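Local coordinates for lipoprotein (Colwellia psychrerythraea, PDB 3O0Y) that is of unknown function, a putative lipoprotein whose family is grouped with metallopeptidases of the zincin-like clan, consistent with a hydrolytic role, at residues 299-302 with 303-306; 550-553 with 554-558. All coordinates share one frame; numbering follows the deposited sequence.

In the fold
Contact 1 caps the start of helix 302-326, and contact 2 is the turn leading into helix 555-574; their centres are about 11 Å apart. They meet through apolar side chains: Ile305 CG2 lies 4.0 Å from Leu554 CD2, and Ile305 CD1 is 4.2 Å from Leu558 CD1. Ile292 of helix 284-296 and Leu508 of helix 491-515 each touch both Ile305 and Leu554, so one apolar cluster joins the two helix starts. The sulfate belongs to contact 2, whose centre lies about 11 Å from the centre of the chain; contact 1 sits farther out, at about 23 Å.

Contact 1 of 2, residues 299-302 with 303-306; sequences ELSP and TQIH
Ser301 and Gln304 form a capping box at the start of helix 302-326, with Ser301 as the N-cap and a hydrophobic staple between Leu300 and Ile305 beside it. Pro302 opens the first turn, where its lack of an N-H costs the helix no bond, and its ring rests on Gln289 and Ile292 of helix 284-296. Thr303 comes next; its CB stands 3.7 Å from Ser301 OG, and its side chain also touches Lys517. Gln304 supplies the other half of the box. Its backbone N donates to Ser301 OG at 3.0 Å, with the serine hydroxyl held between its own backbone N and carbonyl carbon (chi1 75°), which swings it over the helix end. In return, Gln304 CG sits beside the backbone N (chi1 -68°) and the chain runs extended from there to Ser301, where its OE1 takes the N-H of Ser301 at 3.1 Å on a lone pair in the carbonyl plane. Two N-H groups near the helix start, one of the first turn and one of the cap residue itself, are thus satisfied by side chains. Leu300 crosses this glutamine at about a right angle, its CD2 coming 3.5 Å from Gln304 OE1. On Ile305, CG1 packs against Leu300 CB at 3.8 Å to make the staple, while its N donates to Ser301 O at 3.0 Å, the first main-chain bond of the helix. Farther on, His306 N donates to Pro302 O at 2.9 Å.

Contact 2 of 2, residues 550-553 with 554-558; sequences PGQA and LGYKL. With SO4 (sulfate ion), chain D.
The Tyr556 ring and the Gln552 amide, four residues apart, are turned 85° against each other. At the edge of the ring, near its plane, lies Ala553 O, 3.5 Å from Tyr556 CD2; Gln552 OE1 also lies at the edge, in the ring plane, while Arg507 makes a cation-pi contact with the ring. Gln552 NE2 approaches the ring obliquely and donates to Tyr556 OH at 3.1 Å along an almost straight line (170°), with the hydroxyl lying in the amide plane. The bend at the second torsion of the glutamine (chi2 -77°) turns the amide to the Tyr556 hydroxyl; its OE1 is held by Arg545, fixing which way round the amide sits. The backbone meanwhile coils into helix 555-574. Leu554 N donates to Gly551 O at 3.0 Å, and the Leu554 side chain lies alongside the same oxygen, with CB 3.2 Å from it. Gly555 N makes a weak bond to Gln552 O. A water then bridges Ala553 O (2.8 Å) and Lys557 N (2.9 Å), in place of a direct helical bond. Tyr556 OH donates a hydrogen bond to sulfate O3 at 2.7 Å. The hydroxyl therefore accepts from an amide, donates to an anion and takes a further, weak bond from Arg545. The sulfate, probably from the crystallisation liquor, marks a site ringed by Arg504, Arg507, Arg545 and the Tyr556 hydroxyl that could suit a negatively charged group of a natural ligand.

Contact 1 of 2, residues 299-302 with 303-306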
ATOM      1  N   GLU A 299     -15.284 -12.785   5.517  1.00 10.86           N
ATOM      2  CA  GLU A 299     -15.574 -13.557   6.750  1.00 11.08           C
ATOM      3  C   GLU A 299     -15.335 -15.054   6.537  1.00 12.99           C
ATOM      4  O   GLU A 299     -15.630 -15.881   7.403  1.00 15.41           O
ATOM      5  CB  GLU A 299     -17.012 -13.274   7.160  1.00 15.33           C
ATOM      6  CG  GLU A 299     -17.175 -11.808   7.578  1.00 20.91           C
ATOM      7  CD  GLU A 299     -18.360 -11.510   8.437  1.00 34.18           C
ATOM      8  OE1 GLU A 299     -19.363 -12.254   8.384  1.00 40.29           O
ATOM      9  OE2 GLU A 299     -18.279 -10.481   9.134  1.00 39.03           O
ATOM     10  N   LEU A 300     -14.754 -15.419   5.407  1.00 10.96           N
ATOM     11  CA  LEU A 300     -14.381 -16.799   5.183  1.00 11.41           C
ATOM     12  C   LEU A 300     -13.278 -17.190   6.178  1.00 10.48           C
ATOM     13  O   LEU A 300     -12.478 -16.365   6.685  1.00 10.85           O
ATOM     14  CB  LEU A 300     -13.932 -16.980   3.731  1.00 12.59           C
ATOM     15  CG  LEU A 300     -14.974 -16.752   2.609  1.00 13.07           C
ATOM     16  CD1 LEU A 300     -14.348 -16.854   1.208  1.00 16.66           C
ATOM     17  CD2 LEU A 300     -16.220 -17.674   2.746  1.00 18.87           C
ATOM     18  N   SER A 301     -13.219 -18.489   6.463  1.00 10.66           N
ATOM     19  CA  SER A 301     -12.165 -19.059   7.224  1.00 10.57           C
ATOM     20  C   SER A 301     -10.863 -19.124   6.424  1.00  9.51           C
ATOM     21  O   SER A 301     -10.907 -19.107   5.197  1.00  8.56           O
ATOM     22  CB  SER A 301     -12.535 -20.499   7.652  1.00 10.83           C
ATOM     23  OG  SER A 301     -12.437 -21.429   6.571  1.00 11.05           O
ATOM     24  N   PRO A 302      -9.727 -19.178   7.131  1.00 11.45           N
ATOM     25  CA  PRO A 302      -8.415 -19.328   6.514  1.00  9.10           C
ATOM     26  C   PRO A 302      -8.402 -20.588   5.680  1.00 10.13           C
ATOM     27  O   PRO A 302      -7.864 -20.581   4.578  1.00  8.88           O
ATOM     28  CB  PRO A 302      -7.478 -19.481   7.744  1.00 11.96           C
ATOM     29  CG  PRO A 302      -8.150 -18.790   8.819  1.00 11.89           C
ATOM     30  CD  PRO A 302      -9.592 -19.006   8.598  1.00 10.42           C
ATOM     31  N   THR A 303      -9.021 -21.675   6.148  1.00  7.76           N
ATOM     32  CA  THR A 303      -9.189 -22.877   5.305  1.00  9.04           C
ATOM     33  C   THR A 303      -9.905 -22.659   3.976  1.00  8.24           C
ATOM     34  O   THR A 303      -9.396 -23.094   2.939  1.00  9.14           O
ATOM     35  CB  THR A 303      -9.864 -24.046   6.057  1.00 11.73           C
ATOM     36  OG1 THR A 303      -9.082 -24.351   7.212  1.00 12.29           O
ATOM     37  CG2 THR A 303      -9.907 -25.290   5.200  1.00 11.07           C
ATOM     38  N   GLN A 304     -11.029 -21.940   3.968  1.00  8.42           N
ATOM     39  CA  GLN A 304     -11.739 -21.660   2.712  1.00  7.62           C
ATOM     40  C   GLN A 304     -10.923 -20.767   1.750  1.00  7.15           C
ATOM     41  O   GLN A 304     -10.994 -20.971   0.531  1.00  8.02           O
ATOM     42  CB  GLN A 304     -13.052 -21.009   3.013  1.00  8.93           C
ATOM     43  CG  GLN A 304     -14.050 -21.968   3.708  1.00 10.92           C
ATOM     44  CD  GLN A 304     -15.302 -21.242   4.245  1.00 14.58           C
ATOM     45  OE1 GLN A 304     -15.209 -20.244   4.947  1.00 12.22           O
ATOM     46  NE2 GLN A 304     -16.485 -21.751   3.877  1.00 20.70           N
ATOM     47  N   ILE A 305     -10.256 -19.765   2.318  1.00  8.00           N
ATOM     48  CA  ILE A 305      -9.438 -18.840   1.533  1.00  7.82           C
ATOM     49  C   ILE A 305      -8.255 -19.601   0.912  1.00  7.30           C
ATOM     50  O   ILE A 305      -7.938 -19.434  -0.249  1.00  7.43           O
ATOM     51  CB  ILE A 305      -8.978 -17.627   2.376  1.00  7.83           C
ATOM     52  CG1 ILE A 305     -10.218 -16.826   2.808  1.00 11.60           C
ATOM     53  CG2 ILE A 305      -7.984 -16.726   1.537  1.00  7.53           C
ATOM     54  CD1 ILE A 305      -9.959 -15.793   3.898  1.00  9.29           C
ATOM     55  N   HIS A 306      -7.613 -20.446   1.718  1.00  7.47           N
ATOM     56  CA  HIS A 306      -6.514 -21.317   1.222  1.00  6.33           C
ATOM     57  C   HIS A 306      -6.936 -22.132   0.055  1.00  7.32           C
ATOM     58  O   HIS A 306      -6.252 -22.196  -0.944  1.00  7.67           O
ATOM     59  CB  HIS A 306      -6.028 -22.203   2.406  1.00  5.93           C
ATOM     60  CG  HIS A 306      -4.663 -22.801   2.224  1.00  8.06           C
ATOM     61  ND1 HIS A 306      -4.465 -24.115   1.840  1.00 21.24           N
ATOM     62  CD2 HIS A 306      -3.432 -22.276   2.404  1.00  3.92           C
ATOM     63  CE1 HIS A 306      -3.156 -24.363   1.786  1.00 12.12           C
ATOM     64  NE2 HIS A 306      -2.512 -23.272   2.160  1.00 13.82           N
TER

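Contact 2 of 2, residues 550-553 with 554-558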
ATOM      1  N   PRO A 550       0.303  -9.737   8.179  1.00  7.44           N
ATOM      2  CA  PRO A 550      -0.723 -10.741   8.042  1.00  7.21           C
ATOM      3  C   PRO A 550      -2.051 -10.259   7.495  1.00  7.39           C
ATOM      4  O   PRO A 550      -2.631  -9.286   7.962  1.00  6.11           O
ATOM      5  CB  PRO A 550      -0.902 -11.296   9.470  1.00  7.59           C
ATOM      6  CG  PRO A 550       0.078 -10.638  10.269  1.00 11.35           C
ATOM      7  CD  PRO A 550       0.636  -9.462   9.556  1.00 10.35           C
ATOM      8  N   GLY A 551      -2.505 -10.968   6.458  1.00  7.51           N
ATOM      9  CA  GLY A 551      -3.766 -10.737   5.780  1.00  6.96           C
ATOM     10  C   GLY A 551      -3.747  -9.787   4.614  1.00  4.61           C
ATOM     11  O   GLY A 551      -4.688  -9.811   3.779  1.00  6.79           O
ATOM     12  N   GLN A 552      -2.764  -8.908   4.561  1.00  6.17           N
ATOM     13  CA  GLN A 552      -2.694  -7.836   3.558  1.00  3.88           C
ATOM     14  C   GLN A 552      -2.633  -8.465   2.164  1.00  5.17           C
ATOM     15  O   GLN A 552      -3.282  -7.920   1.244  1.00  5.86           O
ATOM     16  CB  GLN A 552      -1.581  -6.805   3.784  1.00  3.55           C
ATOM     17  CG  GLN A 552      -1.623  -5.589   2.828  1.00  8.35           C
ATOM     18  CD  GLN A 552      -1.133  -5.810   1.432  1.00  6.14           C
ATOM     19  OE1 GLN A 552      -0.223  -6.614   1.198  1.00  7.87           O
ATOM     20  NE2 GLN A 552      -1.658  -4.997   0.450  1.00  4.94           N
ATOM     21  N   ALA A 553      -1.949  -9.596   2.016  1.00  6.07           N
ATOM     22  CA  ALA A 553      -1.773 -10.233   0.724  1.00  5.20           C
ATOM     23  C   ALA A 553      -3.048 -10.850   0.236  1.00  6.13           C
ATOM     24  O   ALA A 553      -3.123 -11.279  -0.925  1.00  7.85           O
ATOM     25  CB  ALA A 553      -0.686 -11.381   0.803  1.00  7.19           C
ATOM     26  N   LEU A 554      -4.070 -10.961   1.090  1.00  5.06           N
ATOM     27  CA  LEU A 554      -5.346 -11.555   0.698  1.00  5.83           C
ATOM     28  C   LEU A 554      -6.238 -10.612  -0.146  1.00  7.16           C
ATOM     29  O   LEU A 554      -7.083 -11.082  -0.906  1.00  7.37           O
ATOM     30  CB  LEU A 554      -6.101 -12.026   1.942  1.00  6.55           C
ATOM     31  CG  LEU A 554      -5.359 -12.949   2.864  1.00  5.73           C
ATOM     32  CD1 LEU A 554      -6.312 -13.244   4.083  1.00  5.58           C
ATOM     33  CD2 LEU A 554      -4.867 -14.258   2.217  1.00  4.62           C
ATOM     34  N   GLY A 555      -6.023  -9.289  -0.068  1.00  7.04           N
ATOM     35  CA  GLY A 555      -6.919  -8.334  -0.683  1.00  7.63           C
ATOM     36  C   GLY A 555      -6.996  -8.412  -2.158  1.00  7.99           C
ATOM     37  O   GLY A 555      -8.067  -8.153  -2.794  1.00  7.48           O
ATOM     38  N   TYR A 556      -5.860  -8.766  -2.730  1.00  8.52           N
ATOM     39  CA  TYR A 556      -5.658  -8.695  -4.186  1.00  6.92           C
ATOM     40  C   TYR A 556      -6.652  -9.642  -4.859  1.00  8.18           C
ATOM     41  O   TYR A 556      -7.501  -9.223  -5.668  1.00  7.67           O
ATOM     42  CB  TYR A 556      -4.220  -9.117  -4.573  1.00  8.22           C
ATOM     43  CG  TYR A 556      -3.168  -8.221  -4.021  1.00  6.41           C
ATOM     44  CD1 TYR A 556      -2.652  -7.189  -4.791  1.00  6.80           C
ATOM     45  CD2 TYR A 556      -2.737  -8.327  -2.685  1.00  8.38           C
ATOM     46  CE1 TYR A 556      -1.798  -6.308  -4.261  1.00  9.94           C
ATOM     47  CE2 TYR A 556      -1.843  -7.444  -2.176  1.00  8.93           C
ATOM     48  CZ  TYR A 556      -1.417  -6.399  -2.926  1.00  6.86           C
ATOM     49  OH  TYR A 556      -0.519  -5.507  -2.402  1.00  9.39           O
ATOM     50  N   LYS A 557      -6.538 -10.938  -4.586  1.00  7.82           N
ATOM     51  CA  LYS A 557      -7.439 -11.886  -5.222  1.00  7.21           C
ATOM     52  C   LYS A 557      -8.853 -11.814  -4.638  1.00  7.37           C
ATOM     53  O   LYS A 557      -9.800 -12.031  -5.359  1.00  7.41           O
ATOM     54  CB  LYS A 557      -6.890 -13.312  -5.211  1.00  7.99           C
ATOM     55  CG  LYS A 557      -6.182 -13.639  -6.470  1.00 11.23           C
ATOM     56  CD  LYS A 557      -7.260 -13.928  -7.540  1.00 11.72           C
ATOM     57  CE  LYS A 557      -6.730 -14.030  -8.921  1.00 14.69           C
ATOM     58  NZ  LYS A 557      -7.829 -14.419  -9.958  1.00 13.55           N
ATOM     59  N   LEU A 558      -9.037 -11.711  -3.323  1.00  7.90           N
ATOM     60  CA  LEU A 558     -10.420 -11.727  -2.808  1.00  7.32           C
ATOM     61  C   LEU A 558     -11.223 -10.526  -3.388  1.00  7.97           C
ATOM     62  O   LEU A 558     -12.385 -10.653  -3.769  1.00  9.67           O
ATOM     63  CB  LEU A 558     -10.437 -11.755  -1.299  1.00  6.82           C
ATOM     64  CG  LEU A 558      -9.881 -13.027  -0.700  1.00  8.25           C
ATOM     65  CD1 LEU A 558      -9.902 -12.950   0.840  1.00  9.92           C
ATOM     66  CD2 LEU A 558     -10.565 -14.269  -1.265  1.00  9.08           C
TER
HETATM   67  S   SO4 D 610       1.968  -5.337  -4.911  1.00 22.32           S
HETATM   68  O1  SO4 D 610       1.157  -6.317  -5.683  1.00 20.64           O
HETATM   69  O2  SO4 D 610       2.703  -4.540  -5.836  1.00 25.87           O
HETATM   70  O3  SO4 D 610       1.129  -4.382  -4.146  1.00 24.42           O
HETATM   71  O4  SO4 D 610       2.731  -6.005  -3.890  1.00 29.62           O
HETATM   72  O   HOH W   1      -4.336 -12.252  -3.224  1.00  6.48           O